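Local structure of RNA-dependent RNA Polymerase (Bombyx mori cytoplasmic polyhedrosis virus, 6TZ0) at residues N77-D82 / Y103-R108; H99-L104 / K239-D244; P204-T209 / H233-A238. The protein copies the double-stranded RNA genome of a cytoplasmic polyhedrosis virus, probably making plus strands by conservative transcription and minus strands during genome replication. All coordinates share one frame; numbering follows the deposited sequence.

Contact 1: N77-D82 / Y103-R108; sequences NPKEYD and YLVTFR
Glu80 and Arg108 run alongside each other, pointing the same way, and pair carboxylate with guanidinium: NE and NH2 each take one carboxylate oxygen, with a weak extra bond from NE to OE1. Arg108 NH2 donates to Glu80 OE1 at 2.8 Å, on the syn side of that oxygen, while NE reaches the syn lone pair of Glu80 OE2 at 3.0 Å. The two flat groups are not coplanar, their planes standing 40° apart. Glu80 leaves its backbone away from the partner segment and is bent back toward it at chi2 (-66°). Ser111 is a further hydrogen-bond partner of Glu80 OE1.

Next to the ion pair along the chain, a backbone bond, Arg108 N to Lys79 O at 2.9 Å, pins the crossing point, and Pro78 CB lies against the Phe107-Arg108 peptide. Both segments belong to the long stretch between helix 73-76 and helix 121-134, in the N-terminal region of this reovirus-family polymerase, and they meet without forming a sheet, their directions 107° apart. Tyr81 turns an edge toward the face of the buried Phe107, a T-shaped pair with centroids 5.4 Å apart, and Tyr81 CD1 sits above the middle of the phenylalanine ring. The extended Lys79 chain passes Thr106 O, with CE 3.5 Å from it, and ends in a salt bridge with Asp85. Helix 121-134 backs the aromatic pair through Leu129 and Met133, and Ser201 takes up Phe107 N and Val105 O.

Contact 2: H99-L104 / K239-D244; sequences HKYDYL and KDSYID
Tyr103 presents one ring face to Ile243, whose CG2 stands 3.5 Å from the ring centroid and only 10° off the normal, a nearly vertical CH-pi contact. The isoleucine methyl takes that place because CG2 lies anti to the backbone N of Ile243, while CG1 turns the rest of the chain away. At the rim of the same ring, close to its plane, Asp244 OD1 comes within 3.2 Å of Tyr103 CD2. The carboxylate is steeply inclined to the ring.

Tyr101 brings its hydroxyl into play, and its edge as well. Its OH donates to Asp240 OD2 at 2.8 Å, meeting that oxygen on the syn side but 25° out of the carboxylate plane. Ring and carboxylate are themselves 74° apart. Farther back along the ring, Tyr101 CD1 approaches Asp244 OD2 at 3.4 Å, and Ser241 CB packs obliquely against CE1.

The arrangement fastens an irregular segment to the start of helix 242-248, where Ser241 occupies the N-cap position. The Ser241 hydroxyl does not cap the helix; it goes to the side chain of Asp244, meeting OD2 at 3.0 Å from above the carboxylate plane, and so helps to place the group that lies between the two tyrosines. The backbone of the irregular segment is held further by Tyr86 OH on Tyr103 O and Thr347 OG1 on Asp102 O. The side chain of Tyr103 also comes to about 4 Å from that of Arg485, a UTP-binding residue, although no UTP is bound to this chain.

Contact 3: P204-T209 / H233-A238; sequences PTFVYT and HFLHCA
Phe206 lays one face of its ring against Leu235, whose CD2 stands 4.1 Å from the centroid and 29° off the normal, a CH-pi contact displaced toward the CE1 side. The closest approach in this pair is between Phe206 CE1 and Leu235 CD2, at 3.6 Å. Ala238 meets the same ring in another direction: its CB lies in the ring plane at the far edge, 3.5 Å from Phe206 CZ. Face and edge of one phenylalanine are thereby given to two residues of the 233-238 segment. The leucine reaches across because its branch, rather than its CB, leads toward the ring. Its chi2 of 172° carries CD1 onward from the backbone and leaves CD2 as the methyl that touches.

One helical turn beyond Phe206, the second point of contact reverses the roles, since here the 204-209 segment supplies the methyl and the 233-238 segment the ring. Thr209 CG2 is 3.7 Å from Phe234 CD2 and sits off-centre from the aromatic ring, which it approaches obliquely. The threonine divides its two branches between different tasks: CG2 packs on Phe234, while OG1 has Asp341 as a hydrogen-bond partner.

All five touching residues are buried, and their side chains meet through carbon alone, with Phe234 O near the edge of the Phe206 ring. The contact joins the beginning of helix 206-218 to the end of helix 224-237. Tyr242 of helix 242-248 meets the Phe206 ring with planes at about 45° and also touches Thr209 and Phe234, while helix 166-175 adds Phe175 against Phe206 and Tyr170 against Leu235.

In the fold
Contacts 1 and 2 are partly buried, whereas contact 3 is wholly buried, and their chemistry changes accordingly. Contact 1 combines an outer salt bridge with an inner aromatic pair, contact 2 sets a tyrosine face on Ile243 and adds a tyrosine hydroxyl and two acidic groups, and contact 3 is apolar. Contacts 1 and 2 share Tyr103 and Leu104, so one irregular segment serves both; contact 1 joins it to an earlier part of the same loop, contact 2 to helix 242-248. Contact 3 instead pairs two helices, the second of which leads into helix 242-248. Thr106 OG1 probably bonds to Ala238 O, 3.1 Å away, linking contact 1 to contact 3, whereas Tyr242 packs contact 2 against contact 3.

Contact 1: N77-D82 / Y103-R108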
loop_
_atom_site.group_PDB
_atom_site.type_symbol
_atom_site.label_atom_id
_atom_site.label_comp_id
_atom_site.label_asym_id
_atom_site.label_seq_id
_atom_site.Cartn_x
_atom_site.Cartn_y
_atom_site.Cartn_z
ATOM N N ASN A 77 9.088 17.723 37.835
ATOM C CA ASN A 77 10.343 17.168 38.339
ATOM C C ASN A 77 10.553 15.819 37.666
ATOM O O ASN A 77 10.186 14.775 38.228
ATOM C CB ASN A 77 10.313 17.019 39.856
ATOM C CG ASN A 77 10.195 18.342 40.563
ATOM O OD1 ASN A 77 10.856 19.313 40.202
ATOM N ND2 ASN A 77 9.332 18.396 41.568
ATOM N N PRO A 78 11.133 15.796 36.468
ATOM C CA PRO A 78 11.276 14.532 35.744
ATOM C C PRO A 78 12.360 13.660 36.351
ATOM O O PRO A 78 13.311 14.148 36.963
ATOM C CB PRO A 78 11.663 14.979 34.330
ATOM C CG PRO A 78 11.293 16.409 34.259
ATOM C CD PRO A 78 11.517 16.938 35.629
ATOM N N LYS A 79 12.210 12.353 36.166
ATOM C CA LYS A 79 13.212 11.423 36.649
ATOM C C LYS A 79 14.461 11.496 35.775
ATOM O O LYS A 79 14.470 12.087 34.694
ATOM C CB LYS A 79 12.687 9.991 36.644
ATOM C CG LYS A 79 12.560 9.420 35.250
ATOM C CD LYS A 79 12.167 7.966 35.268
ATOM C CE LYS A 79 12.170 7.405 33.862
ATOM N NZ LYS A 79 11.818 5.965 33.828
ATOM N N GLU A 80 15.527 10.873 36.252
ATOM C CA GLU A 80 16.720 10.795 35.434
ATOM C C GLU A 80 16.593 9.616 34.477
ATOM O O GLU A 80 15.776 8.714 34.677
ATOM C CB GLU A 80 17.959 10.665 36.316
ATOM C CG GLU A 80 18.077 11.799 37.318
ATOM C CD GLU A 80 18.303 13.148 36.669
ATOM O OE1 GLU A 80 19.057 13.216 35.684
ATOM O OE2 GLU A 80 17.708 14.141 37.133
ATOM N N TYR A 81 17.396 9.645 33.417
ATOM C CA TYR A 81 17.321 8.618 32.385
ATOM C C TYR A 81 17.754 7.260 32.920
ATOM O O TYR A 81 18.832 7.121 33.504
ATOM C CB TYR A 81 18.178 9.008 31.184
ATOM C CG TYR A 81 18.300 7.906 30.165
ATOM C CD1 TYR A 81 17.243 7.585 29.325
ATOM C CD2 TYR A 81 19.478 7.179 30.051
ATOM C CE1 TYR A 81 17.359 6.567 28.405
ATOM C CE2 TYR A 81 19.597 6.166 29.147
ATOM C CZ TYR A 81 18.543 5.865 28.325
ATOM O OH TYR A 81 18.689 4.846 27.424
ATOM N N ASP A 82 16.908 6.257 32.709
ATOM C CA ASP A 82 17.165 4.898 33.149
ATOM C C ASP A 82 17.459 4.048 31.926
ATOM O O ASP A 82 16.576 3.884 31.074
ATOM C CB ASP A 82 15.957 4.354 33.909
ATOM C CG ASP A 82 16.258 3.078 34.676
ATOM O OD1 ASP A 82 17.398 2.579 34.626
ATOM O OD2 ASP A 82 15.336 2.566 35.340
ATOM N N TYR A 103 7.857 3.551 23.058
ATOM C CA TYR A 103 7.776 4.963 22.741
ATOM C C TYR A 103 8.621 5.738 23.742
ATOM O O TYR A 103 9.330 5.156 24.567
ATOM C CB TYR A 103 6.309 5.415 22.706
ATOM C CG TYR A 103 5.538 4.844 21.529
ATOM C CD1 TYR A 103 5.533 5.484 20.303
ATOM C CD2 TYR A 103 4.850 3.646 21.638
ATOM C CE1 TYR A 103 4.854 4.969 19.229
ATOM C CE2 TYR A 103 4.171 3.112 20.564
ATOM C CZ TYR A 103 4.178 3.781 19.361
ATOM O OH TYR A 103 3.503 3.270 18.282
ATOM N N LEU A 104 8.551 7.064 23.664
ATOM C CA LEU A 104 9.423 7.938 24.440
ATOM C C LEU A 104 8.961 7.982 25.892
ATOM O O LEU A 104 7.877 8.489 26.192
ATOM C CB LEU A 104 9.438 9.330 23.808
ATOM C CG LEU A 104 10.439 10.434 24.165
ATOM C CD1 LEU A 104 9.931 11.295 25.274
ATOM C CD2 LEU A 104 11.766 9.835 24.580
ATOM N N VAL A 105 9.782 7.439 26.784
ATOM C CA VAL A 105 9.548 7.516 28.222
ATOM C C VAL A 105 9.838 8.942 28.680
ATOM O O VAL A 105 10.647 9.649 28.076
ATOM C CB VAL A 105 10.431 6.469 28.936
ATOM C CG1 VAL A 105 10.180 6.393 30.432
ATOM C CG2 VAL A 105 10.212 5.116 28.326
ATOM N N THR A 106 9.138 9.397 29.717
ATOM C CA THR A 106 9.341 10.739 30.251
ATOM C C THR A 106 10.547 10.757 31.187
ATOM O O THR A 106 10.606 9.982 32.147
ATOM C CB THR A 106 8.084 11.203 30.978
ATOM O OG1 THR A 106 6.978 11.167 30.072
ATOM C CG2 THR A 106 8.252 12.616 31.476
ATOM N N PHE A 107 11.504 11.640 30.903
ATOM C CA PHE A 107 12.668 11.852 31.755
ATOM C C PHE A 107 13.165 13.278 31.543
ATOM O O PHE A 107 12.627 14.025 30.725
ATOM C CB PHE A 107 13.759 10.800 31.491
ATOM C CG PHE A 107 14.189 10.699 30.051
ATOM C CD1 PHE A 107 15.220 11.471 29.559
ATOM C CD2 PHE A 107 13.573 9.806 29.198
ATOM C CE1 PHE A 107 15.608 11.372 28.245
ATOM C CE2 PHE A 107 13.955 9.707 27.880
ATOM C CZ PHE A 107 14.973 10.492 27.406
ATOM N N ARG A 108 14.189 13.660 32.300
ATOM C CA ARG A 108 14.761 14.995 32.186
ATOM C C ARG A 108 15.638 15.083 30.945
ATOM O O ARG A 108 16.430 14.183 30.668
ATOM C CB ARG A 108 15.562 15.336 33.442
ATOM C CG ARG A 108 16.131 16.743 33.461
ATOM C CD ARG A 108 16.833 17.048 34.766
ATOM N NE ARG A 108 17.983 16.181 34.987
ATOM C CZ ARG A 108 19.204 16.419 34.526
ATOM N NH1 ARG A 108 19.454 17.510 33.819
ATOM N NH2 ARG A 108 20.179 15.564 34.780
#

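Contact 2: H99-L104 / K239-D244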
loop_
_atom_site.group_PDB
_atom_site.type_symbol
_atom_site.label_atom_id
_atom_site.label_comp_id
_atom_site.label_asym_id
_atom_site.label_seq_id
_atom_site.Cartn_x
_atom_site.Cartn_y
_atom_site.Cartn_z
ATOM N N HIS A 99 9.800 -6.227 26.002
ATOM C CA HIS A 99 10.281 -4.949 26.491
ATOM C C HIS A 99 9.094 -4.013 26.636
ATOM O O HIS A 99 8.220 -3.963 25.765
ATOM C CB HIS A 99 11.367 -4.360 25.576
ATOM C CG HIS A 99 10.907 -4.038 24.191
ATOM N ND1 HIS A 99 10.819 -4.986 23.197
ATOM C CD2 HIS A 99 10.545 -2.865 23.624
ATOM C CE1 HIS A 99 10.406 -4.412 22.081
ATOM N NE2 HIS A 99 10.230 -3.125 22.314
ATOM N N LYS A 100 9.064 -3.299 27.762
ATOM C CA LYS A 100 7.840 -2.645 28.206
ATOM C C LYS A 100 7.486 -1.443 27.341
ATOM O O LYS A 100 6.311 -1.224 27.028
ATOM C CB LYS A 100 7.981 -2.237 29.671
ATOM C CG LYS A 100 6.742 -1.599 30.262
ATOM C CD LYS A 100 6.912 -1.318 31.741
ATOM C CE LYS A 100 6.891 -2.614 32.532
ATOM N NZ LYS A 100 5.567 -3.285 32.442
ATOM N N TYR A 101 8.475 -0.662 26.932
ATOM C CA TYR A 101 8.221 0.613 26.283
ATOM C C TYR A 101 8.594 0.536 24.812
ATOM O O TYR A 101 9.673 0.050 24.465
ATOM C CB TYR A 101 9.002 1.731 26.972
ATOM C CG TYR A 101 8.628 1.873 28.420
ATOM C CD1 TYR A 101 7.436 2.475 28.789
ATOM C CD2 TYR A 101 9.461 1.393 29.419
ATOM C CE1 TYR A 101 7.085 2.596 30.111
ATOM C CE2 TYR A 101 9.121 1.509 30.741
ATOM C CZ TYR A 101 7.930 2.113 31.082
ATOM O OH TYR A 101 7.574 2.243 32.401
ATOM N N ASP A 102 7.697 1.016 23.956
ATOM C CA ASP A 102 7.971 1.168 22.538
ATOM C C ASP A 102 8.058 2.624 22.126
ATOM O O ASP A 102 8.296 2.911 20.950
ATOM C CB ASP A 102 6.890 0.474 21.705
ATOM C CG ASP A 102 6.929 -1.027 21.838
ATOM O OD1 ASP A 102 8.017 -1.569 22.104
ATOM O OD2 ASP A 102 5.876 -1.667 21.665
ATOM N N TYR A 103 7.857 3.551 23.058
ATOM C CA TYR A 103 7.776 4.963 22.741
ATOM C C TYR A 103 8.621 5.738 23.742
ATOM O O TYR A 103 9.330 5.156 24.567
ATOM C CB TYR A 103 6.309 5.415 22.706
ATOM C CG TYR A 103 5.538 4.844 21.529
ATOM C CD1 TYR A 103 5.533 5.484 20.303
ATOM C CD2 TYR A 103 4.850 3.646 21.638
ATOM C CE1 TYR A 103 4.854 4.969 19.229
ATOM C CE2 TYR A 103 4.171 3.112 20.564
ATOM C CZ TYR A 103 4.178 3.781 19.361
ATOM O OH TYR A 103 3.503 3.270 18.282
ATOM N N LEU A 104 8.551 7.064 23.664
ATOM C CA LEU A 104 9.423 7.938 24.440
ATOM C C LEU A 104 8.961 7.982 25.892
ATOM O O LEU A 104 7.877 8.489 26.192
ATOM C CB LEU A 104 9.438 9.330 23.808
ATOM C CG LEU A 104 10.439 10.434 24.165
ATOM C CD1 LEU A 104 9.931 11.295 25.274
ATOM C CD2 LEU A 104 11.766 9.835 24.580
ATOM N N LYS A 239 2.510 10.560 32.833
ATOM C CA LYS A 239 3.226 10.345 34.092
ATOM C C LYS A 239 4.341 9.302 33.972
ATOM O O LYS A 239 5.399 9.448 34.590
ATOM C CB LYS A 239 2.221 9.945 35.169
ATOM C CG LYS A 239 2.771 9.842 36.559
ATOM C CD LYS A 239 1.678 9.448 37.530
ATOM C CE LYS A 239 0.730 10.606 37.755
ATOM N NZ LYS A 239 -0.280 10.304 38.800
ATOM N N ASP A 240 4.134 8.249 33.184
ATOM C CA ASP A 240 5.191 7.270 32.937
ATOM C C ASP A 240 5.611 7.237 31.474
ATOM O O ASP A 240 6.783 7.465 31.162
ATOM C CB ASP A 240 4.722 5.880 33.387
ATOM C CG ASP A 240 5.837 4.843 33.407
ATOM O OD1 ASP A 240 7.013 5.171 33.157
ATOM O OD2 ASP A 240 5.525 3.667 33.671
ATOM N N SER A 241 4.688 6.949 30.567
ATOM C CA SER A 241 4.981 6.910 29.142
ATOM C C SER A 241 3.695 7.274 28.431
ATOM O O SER A 241 2.692 6.572 28.575
ATOM C CB SER A 241 5.477 5.538 28.706
ATOM O OG SER A 241 5.737 5.519 27.315
ATOM N N TYR A 242 3.730 8.367 27.673
ATOM C CA TYR A 242 2.500 9.007 27.226
ATOM C C TYR A 242 1.809 8.204 26.131
ATOM O O TYR A 242 0.606 7.924 26.225
ATOM C CB TYR A 242 2.833 10.428 26.780
ATOM C CG TYR A 242 1.695 11.256 26.259
ATOM C CD1 TYR A 242 0.589 11.519 27.048
ATOM C CD2 TYR A 242 1.783 11.876 25.026
ATOM C CE1 TYR A 242 -0.441 12.304 26.585
ATOM C CE2 TYR A 242 0.767 12.671 24.557
ATOM C CZ TYR A 242 -0.341 12.885 25.344
ATOM O OH TYR A 242 -1.360 13.676 24.882
ATOM N N ILE A 243 2.564 7.774 25.120
ATOM C CA ILE A 243 1.972 7.085 23.980
ATOM C C ILE A 243 1.531 5.677 24.365
ATOM O O ILE A 243 0.476 5.204 23.923
ATOM C CB ILE A 243 2.969 7.074 22.810
ATOM C CG1 ILE A 243 3.431 8.495 22.489
ATOM C CG2 ILE A 243 2.346 6.478 21.593
ATOM C CD1 ILE A 243 2.331 9.424 22.072
ATOM N N ASP A 244 2.305 5.002 25.218
ATOM C CA ASP A 244 1.956 3.651 25.651
ATOM C C ASP A 244 0.684 3.642 26.482
ATOM O O ASP A 244 -0.184 2.778 26.294
ATOM C CB ASP A 244 3.103 3.045 26.452
ATOM C CG ASP A 244 4.291 2.707 25.593
ATOM O OD1 ASP A 244 4.093 2.365 24.415
ATOM O OD2 ASP A 244 5.426 2.785 26.097
#

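Contact 3: P204-T209 / H233-A238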
loop_
_atom_site.group_PDB
_atom_site.type_symbol
_atom_site.label_atom_id
_atom_site.label_comp_id
_atom_site.label_asym_id
_atom_site.label_seq_id
_atom_site.Cartn_x
_atom_site.Cartn_y
_atom_site.Cartn_z
ATOM N N PRO A 204 7.800 18.723 24.531
ATOM C CA PRO A 204 7.436 19.383 23.257
ATOM C C PRO A 204 6.226 18.816 22.523
ATOM O O PRO A 204 5.810 19.407 21.521
ATOM C CB PRO A 204 8.710 19.243 22.418
ATOM C CG PRO A 204 9.768 19.201 23.382
ATOM C CD PRO A 204 9.247 18.422 24.531
ATOM N N THR A 205 5.652 17.694 22.959
ATOM C CA THR A 205 4.425 17.222 22.323
ATOM C C THR A 205 3.198 17.891 22.928
ATOM O O THR A 205 2.111 17.881 22.337
ATOM C CB THR A 205 4.310 15.705 22.441
ATOM O OG1 THR A 205 4.285 15.338 23.823
ATOM C CG2 THR A 205 5.483 15.032 21.766
ATOM N N PHE A 206 3.350 18.492 24.105
ATOM C CA PHE A 206 2.195 19.087 24.757
ATOM C C PHE A 206 1.821 20.434 24.186
ATOM O O PHE A 206 0.711 20.901 24.440
ATOM C CB PHE A 206 2.428 19.186 26.248
ATOM C CG PHE A 206 2.303 17.888 26.914
ATOM C CD1 PHE A 206 1.049 17.375 27.188
ATOM C CD2 PHE A 206 3.417 17.141 27.206
ATOM C CE1 PHE A 206 0.916 16.157 27.771
ATOM C CE2 PHE A 206 3.288 15.921 27.793
ATOM C CZ PHE A 206 2.034 15.433 28.071
ATOM N N VAL A 207 2.695 21.047 23.393
ATOM C CA VAL A 207 2.280 22.193 22.594
ATOM C C VAL A 207 1.214 21.764 21.598
ATOM O O VAL A 207 0.168 22.412 21.462
ATOM C CB VAL A 207 3.501 22.815 21.898
ATOM C CG1 VAL A 207 3.091 24.006 21.051
ATOM C CG2 VAL A 207 4.532 23.211 22.922
ATOM N N TYR A 208 1.430 20.620 20.944
ATOM C CA TYR A 208 0.455 20.094 20.002
ATOM C C TYR A 208 -0.785 19.578 20.716
ATOM O O TYR A 208 -1.896 19.680 20.183
ATOM C CB TYR A 208 1.082 18.981 19.170
ATOM C CG TYR A 208 2.332 19.378 18.422
ATOM C CD1 TYR A 208 2.277 20.308 17.396
ATOM C CD2 TYR A 208 3.547 18.763 18.685
ATOM C CE1 TYR A 208 3.408 20.666 16.701
ATOM C CE2 TYR A 208 4.684 19.106 17.983
ATOM C CZ TYR A 208 4.606 20.057 16.990
ATOM O OH TYR A 208 5.724 20.410 16.278
ATOM N N THR A 209 -0.610 19.033 21.921
ATOM C CA THR A 209 -1.749 18.598 22.727
ATOM C C THR A 209 -2.634 19.778 23.126
ATOM O O THR A 209 -3.866 19.695 23.037
ATOM C CB THR A 209 -1.250 17.860 23.967
ATOM O OG1 THR A 209 -0.403 16.778 23.565
ATOM C CG2 THR A 209 -2.405 17.304 24.767
ATOM N N HIS A 233 -6.139 14.304 32.238
ATOM C CA HIS A 233 -5.983 12.922 31.796
ATOM C C HIS A 233 -4.750 12.742 30.912
ATOM O O HIS A 233 -4.072 11.712 30.996
ATOM C CB HIS A 233 -7.248 12.454 31.077
ATOM C CG HIS A 233 -7.188 11.034 30.607
ATOM N ND1 HIS A 233 -7.115 9.967 31.477
ATOM C CD2 HIS A 233 -7.226 10.503 29.363
ATOM C CE1 HIS A 233 -7.082 8.842 30.788
ATOM N NE2 HIS A 233 -7.155 9.139 29.503
ATOM N N PHE A 234 -4.432 13.730 30.070
ATOM C CA PHE A 234 -3.245 13.589 29.228
ATOM C C PHE A 234 -1.963 13.645 30.054
ATOM O O PHE A 234 -1.024 12.882 29.798
ATOM C CB PHE A 234 -3.195 14.650 28.127
ATOM C CG PHE A 234 -4.219 14.470 27.042
ATOM C CD1 PHE A 234 -4.255 13.306 26.294
ATOM C CD2 PHE A 234 -5.048 15.511 26.674
ATOM C CE1 PHE A 234 -5.175 13.147 25.275
ATOM C CE2 PHE A 234 -5.967 15.361 25.651
ATOM C CZ PHE A 234 -6.024 14.179 24.950
ATOM N N LEU A 235 -1.913 14.512 31.071
ATOM C CA LEU A 235 -0.741 14.533 31.944
ATOM C C LEU A 235 -0.645 13.274 32.806
ATOM O O LEU A 235 0.467 12.800 33.090
ATOM C CB LEU A 235 -0.770 15.792 32.802
ATOM C CG LEU A 235 -0.625 17.056 31.955
ATOM C CD1 LEU A 235 -0.857 18.296 32.775
ATOM C CD2 LEU A 235 0.734 17.101 31.285
ATOM N N HIS A 236 -1.790 12.700 33.197
ATOM C CA HIS A 236 -1.771 11.417 33.892
ATOM C C HIS A 236 -1.227 10.304 33.010
ATOM O O HIS A 236 -0.520 9.412 33.487
ATOM C CB HIS A 236 -3.167 11.043 34.375
ATOM C CG HIS A 236 -3.233 9.672 34.965
ATOM N ND1 HIS A 236 -2.745 9.378 36.219
ATOM C CD2 HIS A 236 -3.686 8.503 34.454
ATOM C CE1 HIS A 236 -2.916 8.093 36.466
ATOM N NE2 HIS A 236 -3.488 7.540 35.412
ATOM N N CYS A 237 -1.567 10.322 31.723
ATOM C CA CYS A 237 -1.017 9.311 30.828
ATOM C C CYS A 237 0.463 9.547 30.570
ATOM O O CYS A 237 1.211 8.593 30.341
ATOM C CB CYS A 237 -1.791 9.287 29.514
ATOM S SG CYS A 237 -3.496 8.743 29.689
ATOM N N ALA A 238 0.902 10.800 30.627
ATOM C CA ALA A 238 2.311 11.128 30.456
ATOM C C ALA A 238 3.137 10.954 31.720
ATOM O O ALA A 238 4.342 11.218 31.678
ATOM C CB ALA A 238 2.458 12.562 29.979
#